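Local coordinates for ABC transporter, periplasmic substrate-binding protein (Thermotoga maritima, PDB 2HPG), which probably captures a solute in the periplasm and delivers it to a tripartite ATP-independent (TRAP) transporter, as DctP-family binding proteins do, at residues Q139-N147 against D198-V207; K148-L156 against I284-F294. One frame throughout, in Å; residues are numbered along the deposited sequence.

Contact 1: Q139-N147 against D198-V207; sequences QGYRHFVTN and DGAELTYANV
Arg-142 meets Glu-201 side-on, giving one nitrogen to each carboxylate oxygen. Arg-142 NE donates to Glu-201 OE2 over 3.1 Å in a nearly straight bond (174° at the hydrogen), and Arg-142 NH2 donates to Glu-201 OE1 at 2.9 Å; the two bonds together form the salt bridge. Both oxygens lie close to the guanidinium plane, yet the two flat groups are turned 43° apart, and OE1 is approached from above the carboxylate plane. A bend at chi3 brings the arginine head round to this carboxylate. Glu-201 has further donors: Thr-163 OG1 bonds OE1 and His-224 NE2 bonds OE2, so both oxygens of this buried acid are multiply satisfied.

The backbones beneath run antiparallel, the strand axes 167° apart. His-143 and Leu-202 exchange a reciprocal pair of N-H...O bonds, as do Val-145 and Ala-200. Between these hydrogen-bonded pairs lies the non-hydrogen-bonded pair Phe-144 and Glu-201, with CA atoms 4.2 Å apart. Past the last bridge two waters take over: one accepts from Asn-147 N, the other from Asn-147 ND2, and both donate to Asp-198 O. The carboxylate of Asp-198 is itself paired with Arg-160.

On the Val-145 face the apolar packing reaches the following helix, Val-145 CG2 lying 3.6 Å from Val-207 CG2. Thr-203 caps that helix: its OG1 accepts from Asn-206 N at 3.1 Å, while its CG2 rests against Tyr-141 O. His-143 CD2 touches Tyr-204 CE2, but the imidazole ND1 is engaged by Gly-223 N and the phenol by Glu-221. A short strand leading straight into a helix N-capped by Thr-203, and paired antiparallel with the long strand 130-146, belongs to the mixed sheet of this periplasmic binding protein fold.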
loop_
_atom_site.group_PDB
_atom_site.type_symbol
_atom_site.label_atom_id
_atom_site.label_comp_id
_atom_site.label_asym_id
_atom_site.label_seq_id
_atom_site.Cartn_x
_atom_site.Cartn_y
_atom_site.Cartn_z
ATOM N N GLN A 139 3.657 -2.666 -2.637
ATOM C CA GLN A 139 4.698 -3.094 -1.706
ATOM C C GLN A 139 4.747 -4.607 -1.556
ATOM O O GLN A 139 5.699 -5.145 -0.994
ATOM C CB GLN A 139 4.491 -2.437 -0.352
ATOM C CG GLN A 139 5.032 -1.030 -0.280
ATOM C CD GLN A 139 4.874 -0.446 1.079
ATOM O OE1 GLN A 139 5.369 -1.009 2.049
ATOM N NE2 GLN A 139 4.161 0.673 1.174
ATOM N N GLY A 140 3.730 -5.307 -2.059
ATOM C CA GLY A 140 3.718 -6.754 -2.019
ATOM C C GLY A 140 2.715 -7.308 -1.039
ATOM O O GLY A 140 2.012 -6.549 -0.372
ATOM N N TYR A 141 2.665 -8.637 -0.963
ATOM C CA TYR A 141 1.748 -9.348 -0.080
ATOM C C TYR A 141 2.245 -9.383 1.340
ATOM O O TYR A 141 3.424 -9.627 1.599
ATOM C CB TYR A 141 1.555 -10.794 -0.529
ATOM C CG TYR A 141 0.852 -10.874 -1.827
ATOM C CD1 TYR A 141 -0.536 -10.877 -1.886
ATOM C CD2 TYR A 141 1.559 -10.829 -3.008
ATOM C CE1 TYR A 141 -1.181 -10.913 -3.085
ATOM C CE2 TYR A 141 0.917 -10.870 -4.206
ATOM C CZ TYR A 141 -0.453 -10.913 -4.235
ATOM O OH TYR A 141 -1.089 -10.933 -5.445
ATOM N N ARG A 142 1.300 -9.204 2.243
ATOM C CA ARG A 142 1.548 -9.251 3.660
ATOM C C ARG A 142 1.069 -10.576 4.210
ATOM O O ARG A 142 0.057 -11.135 3.752
ATOM C CB ARG A 142 0.855 -8.067 4.334
ATOM C CG ARG A 142 1.543 -6.775 3.962
ATOM C CD ARG A 142 0.764 -5.543 4.250
ATOM N NE ARG A 142 0.689 -5.217 5.675
ATOM C CZ ARG A 142 1.282 -4.186 6.286
ATOM N NH1 ARG A 142 2.041 -3.334 5.633
ATOM N NH2 ARG A 142 1.066 -3.993 7.579
ATOM N N HIS A 143 1.823 -11.084 5.189
ATOM C CA HIS A 143 1.596 -12.407 5.782
ATOM C C HIS A 143 1.644 -12.240 7.289
ATOM O O HIS A 143 2.168 -11.250 7.760
ATOM C CB HIS A 143 2.709 -13.375 5.327
ATOM C CG HIS A 143 2.795 -13.547 3.838
ATOM N ND1 HIS A 143 1.731 -13.976 3.077
ATOM C CD2 HIS A 143 3.821 -13.338 2.975
ATOM C CE1 HIS A 143 2.092 -14.010 1.802
ATOM N NE2 HIS A 143 3.363 -13.649 1.715
ATOM N N PHE A 144 1.097 -13.176 8.046
ATOM C CA PHE A 144 1.146 -13.074 9.505
ATOM C C PHE A 144 2.542 -13.423 10.047
ATOM O O PHE A 144 3.143 -14.375 9.567
ATOM C CB PHE A 144 0.113 -13.989 10.138
ATOM C CG PHE A 144 -1.288 -13.469 10.039
ATOM C CD1 PHE A 144 -1.716 -12.461 10.873
ATOM C CD2 PHE A 144 -2.147 -13.954 9.094
ATOM C CE1 PHE A 144 -3.008 -11.967 10.790
ATOM C CE2 PHE A 144 -3.431 -13.476 9.000
ATOM C CZ PHE A 144 -3.857 -12.470 9.850
ATOM N N VAL A 145 3.002 -12.673 11.054
ATOM C CA VAL A 145 4.304 -12.883 11.673
ATOM C C VAL A 145 3.995 -13.095 13.147
ATOM O O VAL A 145 3.536 -12.182 13.824
ATOM C CB VAL A 145 5.276 -11.690 11.525
ATOM C CG1 VAL A 145 6.750 -12.205 11.643
ATOM C CG2 VAL A 145 5.079 -10.947 10.197
ATOM N N THR A 146 4.219 -14.317 13.624
ATOM C CA THR A 146 3.717 -14.763 14.925
ATOM C C THR A 146 4.683 -15.765 15.591
ATOM O O THR A 146 5.688 -16.134 15.012
ATOM C CB THR A 146 2.383 -15.486 14.735
ATOM O OG1 THR A 146 2.596 -16.631 13.893
ATOM C CG2 THR A 146 1.300 -14.558 14.080
ATOM N N ASN A 147 4.370 -16.172 16.821
ATOM C CA ASN A 147 5.093 -17.274 17.476
ATOM C C ASN A 147 4.203 -18.530 17.563
ATOM O O ASN A 147 4.448 -19.417 18.378
ATOM C CB ASN A 147 5.629 -16.855 18.855
ATOM C CG ASN A 147 6.941 -16.106 18.765
ATOM O OD1 ASN A 147 7.856 -16.511 18.034
ATOM N ND2 ASN A 147 7.038 -14.993 19.485
ATOM N N ASP A 198 1.159 -10.011 20.223
ATOM C CA ASP A 198 1.574 -11.396 19.980
ATOM C C ASP A 198 2.247 -11.567 18.622
ATOM O O ASP A 198 2.948 -12.557 18.380
ATOM C CB ASP A 198 0.380 -12.333 20.031
ATOM C CG ASP A 198 -0.298 -12.336 21.365
ATOM O OD1 ASP A 198 0.413 -12.445 22.384
ATOM O OD2 ASP A 198 -1.549 -12.259 21.393
ATOM N N GLY A 199 2.030 -10.610 17.732
ATOM C CA GLY A 199 2.583 -10.700 16.382
ATOM C C GLY A 199 2.200 -9.512 15.534
ATOM O O GLY A 199 1.700 -8.497 16.033
ATOM N N ALA A 200 2.472 -9.633 14.245
ATOM C CA ALA A 200 2.227 -8.572 13.279
ATOM C C ALA A 200 1.839 -9.211 11.954
ATOM O O ALA A 200 1.637 -10.418 11.864
ATOM C CB ALA A 200 3.479 -7.697 13.107
ATOM N N GLU A 201 1.690 -8.391 10.922
ATOM C CA GLU A 201 1.380 -8.893 9.609
ATOM C C GLU A 201 2.070 -7.943 8.652
ATOM O O GLU A 201 1.837 -6.742 8.700
ATOM C CB GLU A 201 -0.141 -8.987 9.415
ATOM C CG GLU A 201 -0.922 -7.740 9.663
ATOM C CD GLU A 201 -0.996 -6.803 8.480
ATOM O OE1 GLU A 201 -1.131 -5.586 8.697
ATOM O OE2 GLU A 201 -0.912 -7.269 7.340
ATOM N N LEU A 202 3.017 -8.465 7.882
ATOM C CA LEU A 202 4.024 -7.641 7.215
ATOM C C LEU A 202 4.538 -8.345 5.966
ATOM O O LEU A 202 4.233 -9.497 5.726
ATOM C CB LEU A 202 5.217 -7.397 8.161
ATOM C CG LEU A 202 4.985 -6.545 9.416
ATOM C CD1 LEU A 202 6.215 -6.593 10.341
ATOM C CD2 LEU A 202 4.632 -5.085 9.112
ATOM N N THR A 203 5.335 -7.633 5.173
ATOM C CA THR A 203 6.094 -8.237 4.098
ATOM C C THR A 203 7.408 -8.808 4.646
ATOM O O THR A 203 7.800 -8.475 5.750
ATOM C CB THR A 203 6.465 -7.181 3.081
ATOM O OG1 THR A 203 7.364 -6.266 3.697
ATOM C CG2 THR A 203 5.205 -6.442 2.608
ATOM N N TYR A 204 8.078 -9.662 3.866
ATOM C CA TYR A 204 9.350 -10.248 4.281
ATOM C C TYR A 204 10.438 -9.168 4.433
ATOM O O TYR A 204 11.298 -9.259 5.305
ATOM C CB TYR A 204 9.795 -11.317 3.270
ATOM C CG TYR A 204 9.116 -12.688 3.404
ATOM C CD1 TYR A 204 9.535 -13.594 4.358
ATOM C CD2 TYR A 204 8.083 -13.079 2.546
ATOM C CE1 TYR A 204 8.989 -14.836 4.445
ATOM C CE2 TYR A 204 7.512 -14.339 2.645
ATOM C CZ TYR A 204 7.963 -15.203 3.611
ATOM O OH TYR A 204 7.424 -16.469 3.774
ATOM N N ALA A 205 10.417 -8.153 3.575
ATOM C CA ALA A 205 11.349 -7.009 3.693
ATOM C C ALA A 205 11.182 -6.300 5.035
ATOM O O ALA A 205 12.161 -5.996 5.708
ATOM C CB ALA A 205 11.127 -6.022 2.543
ATOM N N ASN A 206 9.934 -6.030 5.416
ATOM C CA ASN A 206 9.644 -5.383 6.706
ATOM C C ASN A 206 10.179 -6.242 7.841
ATOM O O ASN A 206 10.822 -5.746 8.776
ATOM C CB ASN A 206 8.130 -5.257 6.948
ATOM C CG ASN A 206 7.425 -4.273 6.023
ATOM O OD1 ASN A 206 8.025 -3.345 5.471
ATOM N ND2 ASN A 206 6.127 -4.480 5.850
ATOM N N VAL A 207 9.879 -7.537 7.786
ATOM C CA VAL A 207 10.295 -8.456 8.851
ATOM C C VAL A 207 11.815 -8.525 8.910
ATOM O O VAL A 207 12.405 -8.448 9.987
ATOM C CB VAL A 207 9.727 -9.873 8.655
ATOM C CG1 VAL A 207 10.356 -10.860 9.671
ATOM C CG2 VAL A 207 8.186 -9.854 8.771
HETATM O O HOH W 1 1.907 -15.295 18.167
HETATM O O HOH W 2 4.559 -13.488 20.363
#

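Contact 2: K148-L156 against I284-F294; sequences KPIRKPEDL and IPASEIDKEAF
Phe-294 lays its ring against the backbone of Lys-152 and Pro-153, and its atoms can be followed outward from the helix. CB leads to CG, held anti to the carbonyl carbon (chi1 -79°), which swings the ring toward the loop. CD1 then lies near Pro-153 CG and CD2 near Pro-153 CD. Further out, Phe-294 CE1 approaches Pro-153 CA and Phe-294 CE2 approaches Lys-152 CA, each at 3.6 Å. At the tip, Phe-294 CZ sits 3.3 Å from both Lys-152 C and Pro-153 N and also touches Ile-150 CG2. Pro-153 CD stands over the ring centre, 3.8 Å from the centroid of Phe-294 and 13° off the normal, a CH-pi contact; Leu-156 CD1 comes in at the ring edge. With the ring cut back to an alanine, Pro-153 CD is likely to lose its aromatic face and a gap to open beside Ile-150 and Leu-156.

The ring belongs to the first turn of helix 291-305, whose N-cap is Asp-290, with OD1 weakly bonded to Ala-293 N. The same residue centres an inverse gamma turn and ties the two segments together: Asp-290 N donates to Arg-151 O at 2.9 Å. The loop's bend at Arg-151 and Lys-152 is held from within by Asp-155 OD2, which accepts from both backbone N atoms.

Ile-150 O is buried against Ile-289 CG1 and has no polar partner. Nearer the surface, the extended Arg-151 runs beside Glu-288 with their flat groups nearly coplanar (5°), but Arg-151 NE to Glu-288 OE1 is a long salt bridge of 3.6 Å. Ile-284 CD1 touches both Arg-151 NH2 and Pro-149 CB.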
loop_
_atom_site.group_PDB
_atom_site.type_symbol
_atom_site.label_atom_id
_atom_site.label_comp_id
_atom_site.label_asym_id
_atom_site.label_seq_id
_atom_site.Cartn_x
_atom_site.Cartn_y
_atom_site.Cartn_z
ATOM N N LYS A 148 3.204 -18.587 16.685
ATOM C CA LYS A 148 2.259 -19.690 16.576
ATOM C C LYS A 148 1.925 -19.823 15.099
ATOM O O LYS A 148 1.600 -18.823 14.466
ATOM C CB LYS A 148 1.004 -19.346 17.378
ATOM C CG LYS A 148 -0.134 -20.315 17.244
ATOM C CD LYS A 148 -1.381 -19.779 17.959
ATOM C CE LYS A 148 -2.562 -20.675 17.728
ATOM N NZ LYS A 148 -3.791 -20.117 18.376
ATOM N N PRO A 149 2.028 -21.036 14.517
ATOM C CA PRO A 149 1.661 -21.156 13.097
ATOM C C PRO A 149 0.194 -20.800 12.851
ATOM O O PRO A 149 -0.641 -21.136 13.669
ATOM C CB PRO A 149 1.864 -22.634 12.782
ATOM C CG PRO A 149 2.438 -23.255 13.964
ATOM C CD PRO A 149 2.487 -22.306 15.090
ATOM N N ILE A 150 -0.093 -20.143 11.728
ATOM C CA ILE A 150 -1.458 -19.744 11.376
ATOM C C ILE A 150 -1.810 -20.461 10.070
ATOM O O ILE A 150 -1.248 -20.171 9.016
ATOM C CB ILE A 150 -1.583 -18.190 11.211
ATOM C CG1 ILE A 150 -1.133 -17.447 12.480
ATOM C CG2 ILE A 150 -3.005 -17.784 10.741
ATOM C CD1 ILE A 150 -1.828 -17.858 13.789
ATOM N N ARG A 151 -2.707 -21.441 10.162
ATOM C CA ARG A 151 -3.152 -22.223 9.005
ATOM C C ARG A 151 -4.635 -22.077 8.685
ATOM O O ARG A 151 -5.049 -22.368 7.567
ATOM C CB ARG A 151 -2.879 -23.704 9.241
ATOM C CG ARG A 151 -1.418 -24.031 9.488
ATOM C CD ARG A 151 -1.187 -25.517 9.509
ATOM N NE ARG A 151 0.234 -25.826 9.640
ATOM C CZ ARG A 151 0.904 -25.871 10.786
ATOM N NH1 ARG A 151 0.306 -25.634 11.941
ATOM N NH2 ARG A 151 2.193 -26.166 10.770
ATOM N N LYS A 152 -5.412 -21.660 9.678
ATOM C CA LYS A 152 -6.859 -21.435 9.561
ATOM C C LYS A 152 -7.250 -20.254 10.472
ATOM O O LYS A 152 -6.524 -19.929 11.403
ATOM C CB LYS A 152 -7.623 -22.684 10.009
ATOM C CG LYS A 152 -7.305 -23.081 11.443
ATOM C CD LYS A 152 -7.938 -24.397 11.843
ATOM C CE LYS A 152 -7.315 -24.933 13.124
ATOM N NZ LYS A 152 -8.406 -25.481 13.980
ATOM N N PRO A 153 -8.393 -19.598 10.199
ATOM C CA PRO A 153 -8.836 -18.464 11.010
ATOM C C PRO A 153 -8.817 -18.689 12.519
ATOM O O PRO A 153 -8.437 -17.803 13.264
ATOM C CB PRO A 153 -10.267 -18.229 10.508
ATOM C CG PRO A 153 -10.224 -18.635 9.103
ATOM C CD PRO A 153 -9.295 -19.830 9.055
ATOM N N GLU A 154 -9.213 -19.879 12.968
ATOM C CA GLU A 154 -9.321 -20.167 14.401
ATOM C C GLU A 154 -7.997 -19.981 15.140
ATOM O O GLU A 154 -7.990 -19.719 16.354
ATOM C CB GLU A 154 -9.843 -21.597 14.601
ATOM C CG GLU A 154 -10.171 -21.967 16.062
ATOM C CD GLU A 154 -8.946 -22.419 16.884
ATOM O OE1 GLU A 154 -7.998 -23.046 16.313
ATOM O OE2 GLU A 154 -8.933 -22.124 18.112
ATOM N N ASP A 155 -6.884 -20.142 14.414
ATOM C CA ASP A 155 -5.531 -20.024 14.980
ATOM C C ASP A 155 -5.193 -18.602 15.418
ATOM O O ASP A 155 -4.275 -18.407 16.222
ATOM C CB ASP A 155 -4.487 -20.455 13.952
ATOM C CG ASP A 155 -4.530 -21.934 13.657
ATOM O OD1 ASP A 155 -4.967 -22.681 14.530
ATOM O OD2 ASP A 155 -4.130 -22.351 12.553
ATOM N N LEU A 156 -5.920 -17.616 14.878
ATOM C CA LEU A 156 -5.762 -16.213 15.270
ATOM C C LEU A 156 -6.556 -15.810 16.515
ATOM O O LEU A 156 -6.237 -14.795 17.137
ATOM C CB LEU A 156 -6.152 -15.304 14.118
ATOM C CG LEU A 156 -5.254 -15.334 12.889
ATOM C CD1 LEU A 156 -5.961 -14.633 11.732
ATOM C CD2 LEU A 156 -3.856 -14.713 13.198
ATOM N N ILE A 284 5.230 -21.084 7.030
ATOM C CA ILE A 284 4.075 -21.918 6.748
ATOM C C ILE A 284 3.607 -21.546 5.346
ATOM O O ILE A 284 3.052 -20.471 5.157
ATOM C CB ILE A 284 2.940 -21.680 7.746
ATOM C CG1 ILE A 284 3.459 -21.812 9.185
ATOM C CG2 ILE A 284 1.819 -22.660 7.495
ATOM C CD1 ILE A 284 4.074 -23.157 9.499
ATOM N N PRO A 285 3.880 -22.403 4.342
ATOM C CA PRO A 285 3.641 -22.015 2.957
ATOM C C PRO A 285 2.161 -21.877 2.663
ATOM O O PRO A 285 1.335 -22.408 3.404
ATOM C CB PRO A 285 4.229 -23.174 2.129
ATOM C CG PRO A 285 4.801 -24.132 3.077
ATOM C CD PRO A 285 4.412 -23.773 4.458
ATOM N N ALA A 286 1.841 -21.166 1.589
ATOM C CA ALA A 286 0.448 -20.882 1.238
ATOM C C ALA A 286 -0.340 -22.180 1.067
ATOM O O ALA A 286 -1.449 -22.330 1.596
ATOM C CB ALA A 286 0.380 -20.016 -0.045
ATOM N N SER A 287 0.262 -23.144 0.376
ATOM C CA SER A 287 -0.363 -24.445 0.128
ATOM C C SER A 287 -0.767 -25.207 1.383
ATOM O O SER A 287 -1.600 -26.107 1.308
ATOM C CB SER A 287 0.573 -25.309 -0.708
ATOM O OG SER A 287 1.741 -25.629 0.025
ATOM N N GLU A 288 -0.196 -24.863 2.536
ATOM C CA GLU A 288 -0.599 -25.459 3.800
ATOM C C GLU A 288 -1.701 -24.684 4.518
ATOM O O GLU A 288 -2.106 -25.047 5.630
ATOM C CB GLU A 288 0.585 -25.510 4.748
ATOM C CG GLU A 288 1.650 -26.501 4.372
ATOM C CD GLU A 288 2.632 -26.734 5.517
ATOM O OE1 GLU A 288 2.261 -26.524 6.704
ATOM O OE2 GLU A 288 3.784 -27.128 5.223
ATOM N N ILE A 289 -2.156 -23.592 3.921
ATOM C CA ILE A 289 -3.077 -22.698 4.603
ATOM C C ILE A 289 -4.422 -22.760 3.919
ATOM O O ILE A 289 -4.507 -22.820 2.695
ATOM C CB ILE A 289 -2.523 -21.251 4.640
ATOM C CG1 ILE A 289 -1.238 -21.225 5.495
ATOM C CG2 ILE A 289 -3.564 -20.293 5.193
ATOM C CD1 ILE A 289 -0.419 -19.950 5.408
ATOM N N ASP A 290 -5.469 -22.753 4.735
ATOM C CA ASP A 290 -6.830 -22.745 4.233
ATOM C C ASP A 290 -7.195 -21.326 3.777
ATOM O O ASP A 290 -7.893 -20.626 4.487
ATOM C CB ASP A 290 -7.768 -23.202 5.349
ATOM C CG ASP A 290 -9.138 -23.554 4.836
ATOM O OD1 ASP A 290 -9.400 -23.353 3.625
ATOM O OD2 ASP A 290 -9.948 -24.052 5.651
ATOM N N LYS A 291 -6.706 -20.905 2.605
ATOM C CA LYS A 291 -6.879 -19.512 2.158
ATOM C C LYS A 291 -8.346 -19.199 1.834
ATOM O O LYS A 291 -8.820 -18.105 2.109
ATOM C CB LYS A 291 -5.966 -19.182 0.970
ATOM C CG LYS A 291 -4.480 -19.025 1.376
ATOM C CD LYS A 291 -3.574 -18.657 0.187
ATOM C CE LYS A 291 -3.583 -17.167 -0.115
ATOM N NZ LYS A 291 -2.792 -16.860 -1.320
ATOM N N GLU A 292 -9.072 -20.175 1.291
ATOM C CA GLU A 292 -10.518 -20.019 1.075
ATOM C C GLU A 292 -11.266 -19.717 2.380
ATOM O O GLU A 292 -12.174 -18.888 2.403
ATOM C CB GLU A 292 -11.087 -21.270 0.370
ATOM C CG GLU A 292 -12.619 -21.289 0.144
ATOM C CD GLU A 292 -13.137 -20.247 -0.855
ATOM O OE1 GLU A 292 -12.332 -19.592 -1.547
ATOM O OE2 GLU A 292 -14.376 -20.087 -0.952
ATOM N N ALA A 293 -10.893 -20.361 3.475
ATOM C CA ALA A 293 -11.520 -20.077 4.761
ATOM C C ALA A 293 -11.281 -18.611 5.175
ATOM O O ALA A 293 -12.163 -17.964 5.765
ATOM C CB ALA A 293 -10.994 -21.012 5.832
ATOM N N PHE A 294 -10.092 -18.097 4.860
ATOM C CA PHE A 294 -9.731 -16.708 5.194
ATOM C C PHE A 294 -10.478 -15.737 4.281
ATOM O O PHE A 294 -11.011 -14.729 4.746
ATOM C CB PHE A 294 -8.216 -16.497 5.099
ATOM C CG PHE A 294 -7.461 -17.015 6.285
ATOM C CD1 PHE A 294 -7.427 -16.306 7.462
ATOM C CD2 PHE A 294 -6.771 -18.218 6.217
ATOM C CE1 PHE A 294 -6.735 -16.786 8.565
ATOM C CE2 PHE A 294 -6.058 -18.696 7.309
ATOM C CZ PHE A 294 -6.044 -17.981 8.484
#

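Overall arrangement
Contact 1 is the more buried, with 12 of its 18 touching residues enclosed and its centre about 13 Å from the centre of the chain; contact 2 is partly buried, at about 22 Å. The first joins two strands, and the helix after one of them, chiefly by backbone bonds and a buried ion pair, whereas the second holds a loop against the end of strand 282-284, a 3-10 segment and the start of helix 291-305 by apolar packing, one backbone bond and a long surface salt bridge. Segment 148-156 directly follows 139-147, and both contacts border strand 218-234 and helix 167-176. The two meet where Phe-144 CZ packs 3.6 Å from Leu-156 CD1.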